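Local coordinates for protein nucleoporin NUP159 (Saccharomyces cerevisiae, PDB 1XIP) that helps build the nuclear pore complex and, through its N-terminal beta-propeller domain, tethers the helicase Dbp5 to the pore for mRNA export, at residues V135-S149 with L161-L175. Residues are numbered along the deposited sequence; the frame is centred on the assembly and turned at random.
Sequences VNNTLVILNSVNDLS and LAQNVTSFDVTNSQL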
loop_
_atom_site.group_PDB
_atom_site.type_symbol
_atom_site.label_atom_id
_atom_site.label_comp_id
_atom_site.label_asym_id
_atom_site.label_seq_id
_atom_site.Cartn_x
_atom_site.Cartn_y
_atom_site.Cartn_z
ATOM N N VAL A 135 10.932 -5.884 5.227
ATOM C CA VAL A 135 10.644 -7.319 5.105
ATOM C C VAL A 135 10.996 -8.122 6.357
ATOM O O VAL A 135 10.088 -8.619 7.057
ATOM C CB VAL A 135 11.083 -7.959 3.749
ATOM C CG1 VAL A 135 12.445 -7.473 3.305
ATOM C CG2 VAL A 135 11.009 -9.468 3.826
ATOM N N ASN A 136 12.272 -8.228 6.697
ATOM C CA ASN A 136 12.574 -8.762 8.022
ATOM C C ASN A 136 13.352 -7.751 8.822
ATOM O O ASN A 136 12.775 -6.909 9.503
ATOM C CB ASN A 136 13.318 -10.096 7.929
ATOM C CG ASN A 136 12.431 -11.216 7.438
ATOM O OD1 ASN A 136 11.425 -11.556 8.070
ATOM N ND2 ASN A 136 12.782 -11.786 6.292
ATOM N N ASN A 137 14.668 -7.838 8.724
ATOM C CA ASN A 137 15.562 -6.856 9.304
ATOM C C ASN A 137 16.123 -5.968 8.223
ATOM O O ASN A 137 17.232 -5.439 8.348
ATOM C CB ASN A 137 16.712 -7.549 10.048
ATOM C CG ASN A 137 16.230 -8.379 11.196
ATOM O OD1 ASN A 137 15.520 -7.886 12.086
ATOM N ND2 ASN A 137 16.578 -9.661 11.180
ATOM N N THR A 138 15.376 -5.815 7.143
ATOM C CA THR A 138 15.877 -5.020 6.046
ATOM C C THR A 138 14.799 -4.097 5.480
ATOM O O THR A 138 13.608 -4.442 5.452
ATOM C CB THR A 138 16.514 -5.914 4.955
ATOM O OG1 THR A 138 15.487 -6.648 4.304
ATOM C CG2 THR A 138 17.377 -7.034 5.550
ATOM N N LEU A 139 15.238 -2.913 5.064
ATOM C CA LEU A 139 14.381 -1.922 4.443
ATOM C C LEU A 139 14.713 -1.835 3.003
ATOM O O LEU A 139 15.840 -1.517 2.664
ATOM C CB LEU A 139 14.625 -0.557 5.057
ATOM C CG LEU A 139 13.532 -0.041 5.983
ATOM C CD1 LEU A 139 13.872 1.366 6.413
ATOM C CD2 LEU A 139 12.208 -0.074 5.282
ATOM N N VAL A 140 13.737 -2.115 2.147
ATOM C CA VAL A 140 13.945 -1.996 0.717
ATOM C C VAL A 140 13.461 -0.634 0.253
ATOM O O VAL A 140 12.341 -0.248 0.535
ATOM C CB VAL A 140 13.266 -3.111 -0.076
ATOM C CG1 VAL A 140 13.658 -3.003 -1.552
ATOM C CG2 VAL A 140 13.661 -4.475 0.469
ATOM N N ILE A 141 14.320 0.083 -0.463
ATOM C CA ILE A 141 14.111 1.497 -0.724
ATOM C C ILE A 141 14.163 1.805 -2.214
ATOM O O ILE A 141 15.129 1.450 -2.904
ATOM C CB ILE A 141 15.175 2.334 0.052
ATOM C CG1 ILE A 141 14.904 2.271 1.556
ATOM C CG2 ILE A 141 15.176 3.782 -0.415
ATOM C CD1 ILE A 141 16.068 2.643 2.425
ATOM N N LEU A 142 13.119 2.458 -2.714
ATOM C CA LEU A 142 13.139 2.947 -4.077
ATOM C C LEU A 142 13.355 4.452 -4.158
ATOM O O LEU A 142 12.573 5.245 -3.637
ATOM C CB LEU A 142 11.902 2.528 -4.854
ATOM C CG LEU A 142 11.829 3.079 -6.286
ATOM C CD1 LEU A 142 12.966 2.550 -7.177
ATOM C CD2 LEU A 142 10.494 2.748 -6.878
ATOM N N ASN A 143 14.429 4.800 -4.858
ATOM C CA ASN A 143 14.953 6.142 -5.022
ATOM C C ASN A 143 14.191 7.030 -6.007
ATOM O O ASN A 143 13.490 6.535 -6.907
ATOM C CB ASN A 143 16.347 5.983 -5.600
ATOM C CG ASN A 143 17.314 6.889 -4.997
ATOM O OD1 ASN A 143 17.089 8.086 -4.940
ATOM N ND2 ASN A 143 18.430 6.343 -4.539
ATOM N N SER A 144 14.389 8.342 -5.879
ATOM C CA SER A 144 13.836 9.322 -6.820
ATOM C C SER A 144 14.580 9.320 -8.149
ATOM O O SER A 144 14.173 9.987 -9.107
ATOM C CB SER A 144 13.866 10.725 -6.216
ATOM O OG SER A 144 15.148 11.310 -6.369
ATOM N N VAL A 145 15.670 8.563 -8.195
ATOM C CA VAL A 145 16.512 8.458 -9.388
ATOM C C VAL A 145 16.395 7.035 -9.951
ATOM O O VAL A 145 17.182 6.610 -10.809
ATOM C CB VAL A 145 17.994 8.874 -9.064
ATOM C CG1 VAL A 145 18.802 7.714 -8.515
ATOM C CG2 VAL A 145 18.670 9.513 -10.275
ATOM N N ASN A 146 15.387 6.316 -9.444
ATOM C CA ASN A 146 15.060 4.947 -9.854
ATOM C C ASN A 146 16.116 3.909 -9.484
ATOM O O ASN A 146 16.454 3.034 -10.301
ATOM C CB ASN A 146 14.717 4.887 -11.351
ATOM C CG ASN A 146 13.535 5.761 -11.711
ATOM O OD1 ASN A 146 13.661 6.685 -12.514
ATOM N ND2 ASN A 146 12.377 5.482 -11.114
ATOM N N ASP A 147 16.636 4.014 -8.257
ATOM C CA ASP A 147 17.643 3.085 -7.735
ATOM C C ASP A 147 17.046 2.254 -6.606
ATOM O O ASP A 147 16.694 2.796 -5.555
ATOM C CB ASP A 147 18.845 3.863 -7.179
ATOM C CG ASP A 147 19.867 4.253 -8.250
ATOM O OD1 ASP A 147 19.762 3.788 -9.408
ATOM O OD2 ASP A 147 20.827 5.030 -8.006
ATOM N N LEU A 148 16.930 0.944 -6.810
ATOM C CA LEU A 148 16.439 0.054 -5.753
ATOM C C LEU A 148 17.576 -0.404 -4.851
ATOM O O LEU A 148 18.521 -1.049 -5.322
ATOM C CB LEU A 148 15.721 -1.155 -6.344
ATOM C CG LEU A 148 14.850 -1.925 -5.357
ATOM C CD1 LEU A 148 13.729 -1.047 -4.870
ATOM C CD2 LEU A 148 14.302 -3.174 -6.000
ATOM N N SER A 149 17.479 -0.078 -3.558
ATOM C CA SER A 149 18.553 -0.364 -2.596
ATOM C C SER A 149 18.060 -1.075 -1.342
ATOM O O SER A 149 16.864 -1.100 -1.060
ATOM C CB SER A 149 19.262 0.919 -2.202
ATOM O OG SER A 149 18.316 1.942 -2.002
ATOM N N LEU A 161 20.412 -2.992 -5.212
ATOM C CA LEU A 161 19.715 -4.157 -5.738
ATOM C C LEU A 161 19.464 -4.093 -7.230
ATOM O O LEU A 161 19.811 -5.023 -7.957
ATOM C CB LEU A 161 18.402 -4.391 -5.002
ATOM C CG LEU A 161 18.490 -4.677 -3.508
ATOM C CD1 LEU A 161 17.132 -4.483 -2.892
ATOM C CD2 LEU A 161 19.042 -6.089 -3.240
ATOM N N ALA A 162 18.857 -3.003 -7.692
ATOM C CA ALA A 162 18.513 -2.877 -9.101
ATOM C C ALA A 162 18.487 -1.431 -9.541
ATOM O O ALA A 162 18.671 -0.525 -8.726
ATOM C CB ALA A 162 17.180 -3.548 -9.392
ATOM N N GLN A 163 18.272 -1.226 -10.839
ATOM C CA GLN A 163 18.189 0.108 -11.422
ATOM C C GLN A 163 17.013 0.224 -12.371
ATOM O O GLN A 163 16.472 -0.794 -12.832
ATOM C CB GLN A 163 19.455 0.428 -12.194
ATOM C CG GLN A 163 20.487 1.188 -11.411
ATOM C CD GLN A 163 21.856 0.593 -11.576
ATOM O OE1 GLN A 163 22.356 -0.080 -10.670
ATOM N NE2 GLN A 163 22.463 0.811 -12.737
ATOM N N ASN A 164 16.637 1.472 -12.668
ATOM C CA ASN A 164 15.575 1.780 -13.625
ATOM C C ASN A 164 14.206 1.255 -13.218
ATOM O O ASN A 164 13.345 1.029 -14.069
ATOM C CB ASN A 164 15.941 1.254 -15.014
ATOM C CG ASN A 164 17.123 1.975 -15.611
ATOM O OD1 ASN A 164 17.189 3.206 -15.577
ATOM N ND2 ASN A 164 18.061 1.217 -16.170
ATOM N N VAL A 165 14.026 1.075 -11.911
ATOM C CA VAL A 165 12.812 0.543 -11.321
ATOM C C VAL A 165 11.832 1.696 -11.136
ATOM O O VAL A 165 12.250 2.790 -10.758
ATOM C CB VAL A 165 13.128 -0.078 -9.916
ATOM C CG1 VAL A 165 11.891 -0.785 -9.291
ATOM C CG2 VAL A 165 14.321 -1.016 -9.992
ATOM N N THR A 166 10.541 1.462 -11.393
ATOM C CA THR A 166 9.525 2.482 -11.122
ATOM C C THR A 166 8.548 2.040 -10.041
ATOM O O THR A 166 7.912 2.865 -9.398
ATOM C CB THR A 166 8.765 2.920 -12.396
ATOM O OG1 THR A 166 8.175 1.785 -13.020
ATOM C CG2 THR A 166 9.735 3.440 -13.453
ATOM N N SER A 167 8.443 0.729 -9.861
ATOM C CA SER A 167 7.691 0.143 -8.776
ATOM C C SER A 167 8.301 -1.187 -8.370
ATOM O O SER A 167 8.800 -1.932 -9.195
ATOM C CB SER A 167 6.220 -0.065 -9.174
ATOM O OG SER A 167 5.420 -0.314 -8.020
ATOM N N PHE A 168 8.239 -1.487 -7.090
ATOM C CA PHE A 168 8.673 -2.784 -6.606
ATOM C C PHE A 168 7.687 -3.307 -5.560
ATOM O O PHE A 168 6.883 -2.557 -5.026
ATOM C CB PHE A 168 10.092 -2.697 -6.038
ATOM C CG PHE A 168 10.153 -2.134 -4.631
ATOM C CD1 PHE A 168 10.184 -2.986 -3.525
ATOM C CD2 PHE A 168 10.198 -0.756 -4.418
ATOM C CE1 PHE A 168 10.251 -2.474 -2.223
ATOM C CE2 PHE A 168 10.272 -0.231 -3.127
ATOM C CZ PHE A 168 10.293 -1.090 -2.026
ATOM N N ASP A 169 7.755 -4.599 -5.282
ATOM C CA ASP A 169 7.013 -5.191 -4.173
ATOM C C ASP A 169 7.852 -6.323 -3.584
ATOM O O ASP A 169 8.603 -6.955 -4.305
ATOM C CB ASP A 169 5.650 -5.707 -4.661
ATOM C CG ASP A 169 4.679 -5.979 -3.524
ATOM O OD1 ASP A 169 4.962 -5.584 -2.351
ATOM O OD2 ASP A 169 3.595 -6.586 -3.707
ATOM N N VAL A 170 7.747 -6.550 -2.273
ATOM C CA VAL A 170 8.386 -7.703 -1.633
ATOM C C VAL A 170 7.448 -8.464 -0.746
ATOM O O VAL A 170 6.514 -7.888 -0.151
ATOM C CB VAL A 170 9.561 -7.332 -0.707
ATOM C CG1 VAL A 170 10.885 -7.680 -1.348
ATOM C CG2 VAL A 170 9.498 -5.907 -0.243
ATOM N N THR A 171 7.715 -9.764 -0.645
ATOM C CA THR A 171 7.188 -10.592 0.423
ATOM C C THR A 171 8.377 -11.162 1.183
ATOM O O THR A 171 9.521 -10.813 0.910
ATOM C CB THR A 171 6.338 -11.740 -0.140
ATOM O OG1 THR A 171 7.151 -12.565 -1.002
ATOM C CG2 THR A 171 5.222 -11.209 -1.041
ATOM N N ASN A 172 8.108 -12.060 2.116
ATOM C CA ASN A 172 9.166 -12.748 2.814
ATOM C C ASN A 172 10.134 -13.521 1.912
ATOM O O ASN A 172 11.266 -13.773 2.304
ATOM C CB ASN A 172 8.579 -13.687 3.849
ATOM C CG ASN A 172 9.537 -13.961 4.958
ATOM O OD1 ASN A 172 10.301 -14.930 4.910
ATOM N ND2 ASN A 172 9.542 -13.088 5.963
ATOM N N SER A 173 9.688 -13.889 0.709
ATOM C CA SER A 173 10.461 -14.797 -0.147
ATOM C C SER A 173 10.602 -14.374 -1.607
ATOM O O SER A 173 11.342 -14.999 -2.358
ATOM C CB SER A 173 9.891 -16.208 -0.062
ATOM O OG SER A 173 8.522 -16.211 -0.402
ATOM N N GLN A 174 9.913 -13.301 -1.999
ATOM C CA GLN A 174 9.948 -12.822 -3.384
ATOM C C GLN A 174 10.166 -11.309 -3.479
ATOM O O GLN A 174 9.777 -10.569 -2.581
ATOM C CB GLN A 174 8.648 -13.198 -4.070
ATOM C CG GLN A 174 8.693 -13.230 -5.575
ATOM C CD GLN A 174 7.329 -13.565 -6.161
ATOM O OE1 GLN A 174 6.376 -13.840 -5.411
ATOM N NE2 GLN A 174 7.226 -13.556 -7.497
ATOM N N LEU A 175 10.798 -10.867 -4.566
ATOM C CA LEU A 175 10.940 -9.440 -4.895
ATOM C C LEU A 175 10.617 -9.217 -6.364
ATOM O O LEU A 175 11.282 -9.771 -7.250
ATOM C CB LEU A 175 12.360 -8.927 -4.581
ATOM C CG LEU A 175 12.854 -7.472 -4.846
ATOM C CD1 LEU A 175 11.801 -6.484 -5.278
ATOM C CD2 LEU A 175 13.560 -6.916 -3.619
#
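Leu148 O takes two backbone donors at a classic beta bulge, Leu161 N at 2.7 Å and Ala162 N at 3.1 Å, the second bond the straighter (162° at the hydrogen). Ala162 O is repaid by Leu148 N at 3.0 Å, which pairs 147-149 with 161-163, part of the outermost strand of this blade. At the corner where the chain leaves for the next blade, the side-chain amide of Asn146 donates through ND2 to Val165 O at 2.7 Å, tilted from the carbonyl plane, while its backbone O accepts a weak bond from Asn164 N. At the far end, between turns of the two blades, Asn172 ND2 gives Asn136 OD1 a weak bond (3.2 Å), their amide planes 77° apart. Phe168 CG lies between its backbone N and carbonyl carbon (chi1 80°), standing the ring against the first blade. Leu148 CD1 sits over one face, 3.6 Å above the plane; Val140 CG1 meets Phe168 CE1 at 3.5 Å, and Leu142 CB approaches Phe168 CE2 obliquely. With only alanine's methyl at Phe168, Leu148 CD1 is likely to lose the face it rests on, and Val140 and Leu142 their common partner. Polar bonds thus zip the hairpin and brace the corner; here the blades meet mainly through apolar side chains, with Phe168 O satisfied by Gln131 NE2.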